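Cobalamin-binding protein (Desulfitobacterium hafniense, PDB 4JGI) binds methylcobalamin and probably serves as the corrinoid carrier of a putative O-demethylase system. Local coordinates at residues K91-T96 against E119-G124; A95-D100 against V144-V149; G99-I104 against L123-P128. All coordinates share one frame; numbering follows the deposited sequence.

How the contacts relate
All three contacts lie in the parallel-sheet part of the chain. Contacts 1 and 2 start from strand 91-96, contact 3 from the loop after it. Contact 1 pairs this strand with the outer strand 119-122. Contact 2 pairs its end with strand 143-147, so 91-96 runs between the two. Contact 3 joins the loops after strands 91-96 and 119-122. It shares Gly99 and Asp100 with contact 2, and Leu123 and Gly124 with contact 1. The centres of contacts 2 and 3 are about 5 Å apart. The centre of contact 1 is about 10 Å from that of contact 2 and 11 Å from that of contact 3. Together they lead from sheet to cobalamin-binding loops.

Contact 1. Residues K91-T96 against E119-G124; sequences KIVLAT and EVFDLG
Ile92 and Leu94 each make two backbone hydrogen bonds to segment 119-124, the pattern of neighbouring parallel strands. The strands belong to a beta-alpha-beta unit of the Rossmann-like fold, with helix 104-115 as its crossover. Ile92 N reaches Glu119 O at 2.9 Å, and Ile92 O accepts from Phe121 N at 2.8 Å. Two residues on, Leu94 N bonds to Phe121 O, and Leu94 O takes the nearly straight bond from Leu123 N (178° at the hydrogen). Thr96 N continues the series to Gly124 O at 3.0 Å.

Side chains alternate between the faces. On one face Lys91 and Glu119 run side by side and form a salt bridge, NZ to OE1 at 3.0 Å. The lysine chain bends at its last torsion (chi4 -66°), which turns NZ to the carboxylate and lets it meet OE1 almost end-on. Lys91 CG also rests near the edge of the Phe121 ring, 3.9 Å from CE1. Further along, Val93 CG1 packs on Leu123 CD1 at 3.8 Å.

On the opposite face Leu94 CD2 lies 3.9 Å from Val120 CG1, the two side chains crossing at a slant. Leu94 also touches the bound cobalamin. Helix 104-115 covers this face, with Lys106 and Arg110 against Leu94 and Glu114 against Val120. The same helix supplies two salt-bridge partners for Asp122: Arg110 at OD2 and Lys106 at OD1. Asp122 OD1 also closes an Asx turn by accepting from Gly124 N at 3.1 Å, and this donor sits above the carboxylate plane.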
loop_
_atom_site.group_PDB
_atom_site.type_symbol
_atom_site.label_atom_id
_atom_site.label_comp_id
_atom_site.label_asym_id
_atom_site.label_seq_id
_atom_site.Cartn_x
_atom_site.Cartn_y
_atom_site.Cartn_z
ATOM N N LYS A 91 10.892 -0.741 1.193
ATOM C CA LYS A 91 10.844 0.302 0.186
ATOM C C LYS A 91 9.999 -0.143 -0.976
ATOM O O LYS A 91 10.069 -1.267 -1.413
ATOM C CB LYS A 91 12.227 0.637 -0.299
ATOM C CG LYS A 91 13.197 1.248 0.686
ATOM C CD LYS A 91 14.593 1.366 0.015
ATOM C CE LYS A 91 15.691 1.307 1.051
ATOM N NZ LYS A 91 15.626 2.491 1.936
ATOM N N ILE A 92 9.170 0.777 -1.475
ATOM C CA ILE A 92 8.357 0.594 -2.640
ATOM C C ILE A 92 8.626 1.678 -3.661
ATOM O O ILE A 92 8.657 2.869 -3.290
ATOM C CB ILE A 92 6.852 0.686 -2.351
ATOM C CG1 ILE A 92 6.447 -0.318 -1.304
ATOM C CG2 ILE A 92 6.076 0.435 -3.625
ATOM C CD1 ILE A 92 4.995 -0.311 -0.892
ATOM N N VAL A 93 8.942 1.303 -4.922
ATOM C CA VAL A 93 9.018 2.263 -5.995
ATOM C C VAL A 93 7.674 2.173 -6.699
ATOM O O VAL A 93 7.253 1.075 -7.110
ATOM C CB VAL A 93 10.196 1.971 -6.960
ATOM C CG1 VAL A 93 10.060 2.781 -8.225
ATOM C CG2 VAL A 93 11.533 2.229 -6.292
ATOM N N LEU A 94 6.993 3.294 -6.811
ATOM C CA LEU A 94 5.576 3.371 -7.231
ATOM C C LEU A 94 5.424 4.302 -8.402
ATOM O O LEU A 94 5.962 5.388 -8.364
ATOM C CB LEU A 94 4.746 3.852 -6.035
ATOM C CG LEU A 94 3.233 4.024 -6.205
ATOM C CD1 LEU A 94 2.585 2.669 -6.562
ATOM C CD2 LEU A 94 2.588 4.587 -4.929
ATOM N N ALA A 95 4.685 3.917 -9.445
ATOM C CA ALA A 95 4.464 4.771 -10.606
ATOM C C ALA A 95 3.229 4.444 -11.321
ATOM O O ALA A 95 2.808 3.270 -11.379
ATOM C CB ALA A 95 5.618 4.505 -11.593
ATOM N N THR A 96 2.603 5.471 -11.894
ATOM C CA THR A 96 1.664 5.279 -12.925
ATOM C C THR A 96 2.490 5.274 -14.227
ATOM O O THR A 96 3.269 6.183 -14.458
ATOM C CB THR A 96 0.558 6.346 -12.908
ATOM O OG1 THR A 96 -0.292 6.177 -11.741
ATOM C CG2 THR A 96 -0.245 6.282 -14.180
ATOM N N GLU A 119 8.575 2.986 3.037
ATOM C CA GLU A 119 9.189 4.161 2.389
ATOM C C GLU A 119 8.816 4.089 0.908
ATOM O O GLU A 119 9.141 3.083 0.231
ATOM C CB GLU A 119 10.674 4.150 2.540
ATOM C CG GLU A 119 11.329 5.326 1.820
ATOM C CD GLU A 119 12.815 5.493 2.126
ATOM O OE1 GLU A 119 13.471 4.475 2.435
ATOM O OE2 GLU A 119 13.324 6.655 1.963
ATOM N N VAL A 120 8.027 5.051 0.427
ATOM C CA VAL A 120 7.473 4.993 -0.860
ATOM C C VAL A 120 8.172 6.068 -1.721
ATOM O O VAL A 120 8.169 7.285 -1.378
ATOM C CB VAL A 120 5.949 5.178 -0.820
ATOM C CG1 VAL A 120 5.395 5.207 -2.225
ATOM C CG2 VAL A 120 5.260 4.090 0.050
ATOM N N PHE A 121 8.738 5.628 -2.822
ATOM C CA PHE A 121 9.314 6.504 -3.851
ATOM C C PHE A 121 8.282 6.645 -4.989
ATOM O O PHE A 121 8.160 5.764 -5.860
ATOM C CB PHE A 121 10.619 5.988 -4.359
ATOM C CG PHE A 121 11.644 5.763 -3.289
ATOM C CD1 PHE A 121 11.703 4.603 -2.551
ATOM C CD2 PHE A 121 12.584 6.784 -3.002
ATOM C CE1 PHE A 121 12.629 4.415 -1.545
ATOM C CE2 PHE A 121 13.513 6.616 -1.970
ATOM C CZ PHE A 121 13.536 5.407 -1.264
ATOM N N ASP A 122 7.484 7.717 -4.893
ATOM C CA ASP A 122 6.479 8.008 -5.876
ATOM C C ASP A 122 7.007 8.745 -7.061
ATOM O O ASP A 122 7.478 9.900 -6.910
ATOM C CB ASP A 122 5.318 8.739 -5.193
ATOM C CG ASP A 122 4.244 9.173 -6.157
ATOM O OD1 ASP A 122 4.042 8.506 -7.192
ATOM O OD2 ASP A 122 3.521 10.160 -5.777
ATOM N N LEU A 123 7.028 8.081 -8.214
ATOM C CA LEU A 123 7.596 8.648 -9.405
ATOM C C LEU A 123 6.567 9.478 -10.213
ATOM O O LEU A 123 6.885 10.114 -11.211
ATOM C CB LEU A 123 8.211 7.579 -10.310
ATOM C CG LEU A 123 9.351 6.793 -9.629
ATOM C CD1 LEU A 123 9.856 5.747 -10.559
ATOM C CD2 LEU A 123 10.533 7.712 -9.425
ATOM N N GLY A 124 5.313 9.449 -9.807
ATOM C CA GLY A 124 4.254 10.219 -10.454
ATOM C C GLY A 124 3.553 9.531 -11.599
ATOM O O GLY A 124 3.367 8.324 -11.556
#

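Contact 2. Residues A95-D100 against V144-V149; sequences ATVEGD and VGLSGV
At the carboxyl ends of two neighbouring strands, Ala95 and Thr96 pair in parallel with Leu146 and Ser147 in the cobalamin pocket. Ala95 N donates to Gly145 O at 3.0 Å. Ser147 N returns a bond to Ala95 O at 2.9 Å. Val97 N then donates to Ser147 O at 3.1 Å. Thr96 OG1 lies 3.5 Å from Ser147 CB, while its own hydrogen bond goes to His102 O. Ser147 OG, placed anti to the backbone N (chi1 -169°), points to the cofactor and is hydrogen-bonded to N3B of its dimethylbenzimidazole, the base displaced from cobalt.

Ligand binding at strand ends is the usual use of a Rossmann-like sheet. Beyond the strand the chain turns: Val97 to Asp100 form a type II beta turn, with Gly99 in a backbone conformation that suits glycine. At the start of the turn Val97 CG1 meets Leu146 CB at 3.9 Å, the side chains at about a right angle. Ala153 and Ser156 of helix 151-166 also touch Val97. A beta carbon at Gly148 would crowd Val97 CG2.

The turn brings Asp100 across to segment 144-149. Its OD2 accepts from Val149 N at 2.8 Å, with the donor 52° out of the carboxylate plane. Leu150 N is a second donor to this oxygen, and Val149 CG1 comes close to the same atom, at 3.2 Å.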
loop_
_atom_site.group_PDB
_atom_site.type_symbol
_atom_site.label_atom_id
_atom_site.label_comp_id
_atom_site.label_asym_id
_atom_site.label_seq_id
_atom_site.Cartn_x
_atom_site.Cartn_y
_atom_site.Cartn_z
ATOM N N ALA A 95 4.685 3.917 -9.445
ATOM C CA ALA A 95 4.464 4.771 -10.606
ATOM C C ALA A 95 3.229 4.444 -11.321
ATOM O O ALA A 95 2.808 3.270 -11.379
ATOM C CB ALA A 95 5.618 4.505 -11.593
ATOM N N THR A 96 2.603 5.471 -11.894
ATOM C CA THR A 96 1.664 5.279 -12.925
ATOM C C THR A 96 2.490 5.274 -14.227
ATOM O O THR A 96 3.269 6.183 -14.458
ATOM C CB THR A 96 0.558 6.346 -12.908
ATOM O OG1 THR A 96 -0.292 6.177 -11.741
ATOM C CG2 THR A 96 -0.245 6.282 -14.180
ATOM N N VAL A 97 2.358 4.210 -14.996
ATOM C CA VAL A 97 3.268 3.930 -16.087
ATOM C C VAL A 97 2.998 4.745 -17.349
ATOM O O VAL A 97 1.983 5.345 -17.523
ATOM C CB VAL A 97 3.171 2.435 -16.430
ATOM C CG1 VAL A 97 3.620 1.565 -15.276
ATOM C CG2 VAL A 97 1.823 2.010 -16.971
ATOM N N GLU A 98 3.969 4.680 -18.244
ATOM C CA GLU A 98 3.974 5.392 -19.459
ATOM C C GLU A 98 2.650 5.069 -20.232
ATOM O O GLU A 98 2.211 3.927 -20.447
ATOM C CB GLU A 98 5.238 5.044 -20.287
ATOM C CG GLU A 98 5.308 5.826 -21.627
ATOM C CD GLU A 98 6.678 5.869 -22.252
ATOM O OE1 GLU A 98 7.544 6.523 -21.775
ATOM O OE2 GLU A 98 6.852 5.196 -23.298
ATOM N N GLY A 99 2.034 6.156 -20.662
ATOM C CA GLY A 99 0.811 6.082 -21.451
ATOM C C GLY A 99 -0.380 6.449 -20.620
ATOM O O GLY A 99 -1.448 6.651 -21.195
ATOM N N ASP A 100 -0.177 6.559 -19.285
ATOM C CA ASP A 100 -1.267 6.776 -18.365
ATOM C C ASP A 100 -1.137 7.987 -17.473
ATOM O O ASP A 100 -0.109 8.290 -16.922
ATOM C CB ASP A 100 -1.475 5.504 -17.550
ATOM C CG ASP A 100 -2.921 5.193 -17.302
ATOM O OD1 ASP A 100 -3.517 5.967 -16.488
ATOM O OD2 ASP A 100 -3.508 4.238 -17.883
ATOM N N VAL A 144 8.076 -3.151 -6.402
ATOM C CA VAL A 144 7.734 -2.198 -7.440
ATOM C C VAL A 144 6.239 -2.266 -7.664
ATOM O O VAL A 144 5.694 -3.342 -7.869
ATOM C CB VAL A 144 8.454 -2.479 -8.744
ATOM C CG1 VAL A 144 8.028 -1.470 -9.838
ATOM C CG2 VAL A 144 9.941 -2.359 -8.535
ATOM N N GLY A 145 5.553 -1.116 -7.522
ATOM C CA GLY A 145 4.102 -1.042 -7.727
ATOM C C GLY A 145 3.810 -0.169 -8.940
ATOM O O GLY A 145 4.345 0.960 -9.056
ATOM N N LEU A 146 3.025 -0.713 -9.837
ATOM C CA LEU A 146 2.723 -0.130 -11.105
ATOM C C LEU A 146 1.198 0.042 -11.253
ATOM O O LEU A 146 0.435 -0.907 -11.031
ATOM C CB LEU A 146 3.196 -0.962 -12.283
ATOM C CG LEU A 146 4.682 -1.328 -12.260
ATOM C CD1 LEU A 146 5.029 -2.314 -13.377
ATOM C CD2 LEU A 146 5.573 -0.159 -12.278
ATOM N N SER A 147 0.793 1.254 -11.620
ATOM C CA SER A 147 -0.612 1.632 -11.884
ATOM C C SER A 147 -0.855 1.917 -13.362
ATOM O O SER A 147 -0.049 2.556 -13.981
ATOM C CB SER A 147 -0.987 2.867 -10.993
ATOM O OG SER A 147 -2.404 3.144 -10.999
ATOM N N GLY A 148 -2.011 1.509 -13.820
ATOM C CA GLY A 148 -2.432 1.873 -15.144
ATOM C C GLY A 148 -3.812 1.395 -15.444
ATOM O O GLY A 148 -4.319 0.448 -14.825
ATOM N N VAL A 149 -4.380 1.995 -16.512
ATOM C CA VAL A 149 -5.684 1.572 -16.996
ATOM C C VAL A 149 -5.736 1.394 -18.513
ATOM O O VAL A 149 -6.277 0.375 -18.995
ATOM C CB VAL A 149 -6.852 2.495 -16.529
ATOM C CG1 VAL A 149 -6.446 3.909 -16.696
ATOM C CG2 VAL A 149 -8.123 2.230 -17.370
#

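Contact 3. Residues G99-I104 against L123-P128; sequences GDLHDI and LGIDVP
Gly99 N donates a short, nearly straight hydrogen bond to Asp126 OD1 (2.6 Å, 172° at the hydrogen). With CG anti to the backbone N (chi1 -166°), Asp126 carries its carboxylate to Gly99 N, and OD1 is met almost end-on. Next in the chain, Asp100 O accepts from Asp126 N at 3.0 Å. Asp126 thus holds two successive residues of the loop. With an alanine here the carboxylate is gone, and Gly99 N would probably lose its acceptor across the contact, leaving the backbone bond to Asp100 O as the polar link between the two loops.

The side chain of Asp100 turns away from segment 123-128. Its OD1 takes two bonds from His102, one from the backbone N at 3.0 Å in an Asx turn and one from ND1 at 2.8 Å. Leu101 CD2 touches Ile125 CD1 at 3.8 Å and Asp126 CB at 3.9 Å.

His102 directs NE2 to the cobalt as axial ligand. Asp100 OD1 lies in the imidazole plane at ND1, and this bond and the cobalt together hold the ring's rotation. Asp103 lays its CB against Ile125 CG2 at 3.6 Å, while its OD1 hydrogen-bonds to N52 of the cofactor. Ile104 N hydrogen-bonds to O51. The sequence is the Asp-x-His-x-x-Gly motif of B12-binding domains, and the Asp100-His102-cobalt chain is its base-off, His-on form.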
loop_
_atom_site.group_PDB
_atom_site.type_symbol
_atom_site.label_atom_id
_atom_site.label_comp_id
_atom_site.label_asym_id
_atom_site.label_seq_id
_atom_site.Cartn_x
_atom_site.Cartn_y
_atom_site.Cartn_z
ATOM N N GLY A 99 2.034 6.156 -20.662
ATOM C CA GLY A 99 0.811 6.082 -21.451
ATOM C C GLY A 99 -0.380 6.449 -20.620
ATOM O O GLY A 99 -1.448 6.651 -21.195
ATOM N N ASP A 100 -0.177 6.559 -19.285
ATOM C CA ASP A 100 -1.267 6.776 -18.365
ATOM C C ASP A 100 -1.137 7.987 -17.473
ATOM O O ASP A 100 -0.109 8.290 -16.922
ATOM C CB ASP A 100 -1.475 5.504 -17.550
ATOM C CG ASP A 100 -2.921 5.193 -17.302
ATOM O OD1 ASP A 100 -3.517 5.967 -16.488
ATOM O OD2 ASP A 100 -3.508 4.238 -17.883
ATOM N N LEU A 101 -2.281 8.696 -17.297
ATOM C CA LEU A 101 -2.307 9.886 -16.435
ATOM C C LEU A 101 -3.188 9.694 -15.183
ATOM O O LEU A 101 -3.393 10.689 -14.392
ATOM C CB LEU A 101 -2.847 11.099 -17.194
ATOM C CG LEU A 101 -2.025 11.407 -18.432
ATOM C CD1 LEU A 101 -2.651 12.582 -19.138
ATOM C CD2 LEU A 101 -0.595 11.762 -18.153
ATOM N N HIS A 102 -3.696 8.513 -14.969
ATOM C CA HIS A 102 -4.577 8.271 -13.825
ATOM C C HIS A 102 -3.792 8.037 -12.565
ATOM O O HIS A 102 -2.963 7.106 -12.614
ATOM C CB HIS A 102 -5.535 7.108 -14.137
ATOM C CG HIS A 102 -6.465 7.357 -15.292
ATOM N ND1 HIS A 102 -6.119 7.046 -16.581
ATOM C CD2 HIS A 102 -7.784 7.692 -15.353
ATOM C CE1 HIS A 102 -7.121 7.310 -17.396
ATOM N NE2 HIS A 102 -8.135 7.731 -16.678
ATOM N N ASP A 103 -3.936 8.844 -11.521
ATOM C CA ASP A 103 -3.239 8.688 -10.259
ATOM C C ASP A 103 -4.075 8.750 -9.019
ATOM O O ASP A 103 -3.551 8.542 -7.929
ATOM C CB ASP A 103 -2.092 9.662 -10.126
ATOM C CG ASP A 103 -2.486 11.060 -9.947
ATOM O OD1 ASP A 103 -3.727 11.351 -9.921
ATOM O OD2 ASP A 103 -1.548 11.958 -9.809
ATOM N N ILE A 104 -5.394 8.910 -9.139
ATOM C CA ILE A 104 -6.159 8.941 -7.877
ATOM C C ILE A 104 -5.995 7.677 -7.063
ATOM O O ILE A 104 -5.807 7.689 -5.819
ATOM C CB ILE A 104 -7.632 9.249 -8.159
ATOM C CG1 ILE A 104 -7.778 10.631 -8.744
ATOM C CG2 ILE A 104 -8.537 9.026 -6.935
ATOM C CD1 ILE A 104 -9.113 10.949 -9.398
ATOM N N LEU A 123 7.028 8.081 -8.214
ATOM C CA LEU A 123 7.596 8.648 -9.405
ATOM C C LEU A 123 6.567 9.478 -10.213
ATOM O O LEU A 123 6.885 10.114 -11.211
ATOM C CB LEU A 123 8.211 7.579 -10.310
ATOM C CG LEU A 123 9.351 6.793 -9.629
ATOM C CD1 LEU A 123 9.856 5.747 -10.559
ATOM C CD2 LEU A 123 10.533 7.712 -9.425
ATOM N N GLY A 124 5.313 9.449 -9.807
ATOM C CA GLY A 124 4.254 10.219 -10.454
ATOM C C GLY A 124 3.553 9.531 -11.599
ATOM O O GLY A 124 3.367 8.324 -11.556
ATOM N N ILE A 125 3.191 10.247 -12.657
ATOM C CA ILE A 125 2.407 9.692 -13.806
ATOM C C ILE A 125 3.188 9.624 -15.131
ATOM O O ILE A 125 4.187 10.385 -15.243
ATOM C CB ILE A 125 1.093 10.463 -14.005
ATOM C CG1 ILE A 125 1.331 11.929 -14.318
ATOM C CG2 ILE A 125 0.276 10.420 -12.718
ATOM C CD1 ILE A 125 0.079 12.711 -14.559
ATOM N N ASP A 126 2.654 8.906 -16.068
ATOM C CA ASP A 126 3.230 8.719 -17.386
ATOM C C ASP A 126 4.683 8.421 -17.345
ATOM O O ASP A 126 5.410 8.919 -18.130
ATOM C CB ASP A 126 2.898 9.923 -18.219
ATOM C CG ASP A 126 3.168 9.682 -19.742
ATOM O OD1 ASP A 126 3.076 8.553 -20.305
ATOM O OD2 ASP A 126 3.458 10.669 -20.383
ATOM N N VAL A 127 5.105 7.577 -16.435
ATOM C CA VAL A 127 6.520 7.434 -16.103
ATOM C C VAL A 127 7.195 6.441 -17.067
ATOM O O VAL A 127 6.779 5.304 -17.180
ATOM C CB VAL A 127 6.787 6.925 -14.700
ATOM C CG1 VAL A 127 8.237 6.831 -14.390
ATOM C CG2 VAL A 127 6.094 7.823 -13.690
ATOM N N PRO A 128 8.217 6.888 -17.794
ATOM C CA PRO A 128 8.881 5.950 -18.729
ATOM C C PRO A 128 9.540 4.739 -18.054
ATOM O O PRO A 128 9.983 4.849 -16.911
ATOM C CB PRO A 128 9.996 6.807 -19.340
ATOM C CG PRO A 128 9.494 8.239 -19.169
ATOM C CD PRO A 128 8.789 8.236 -17.855
#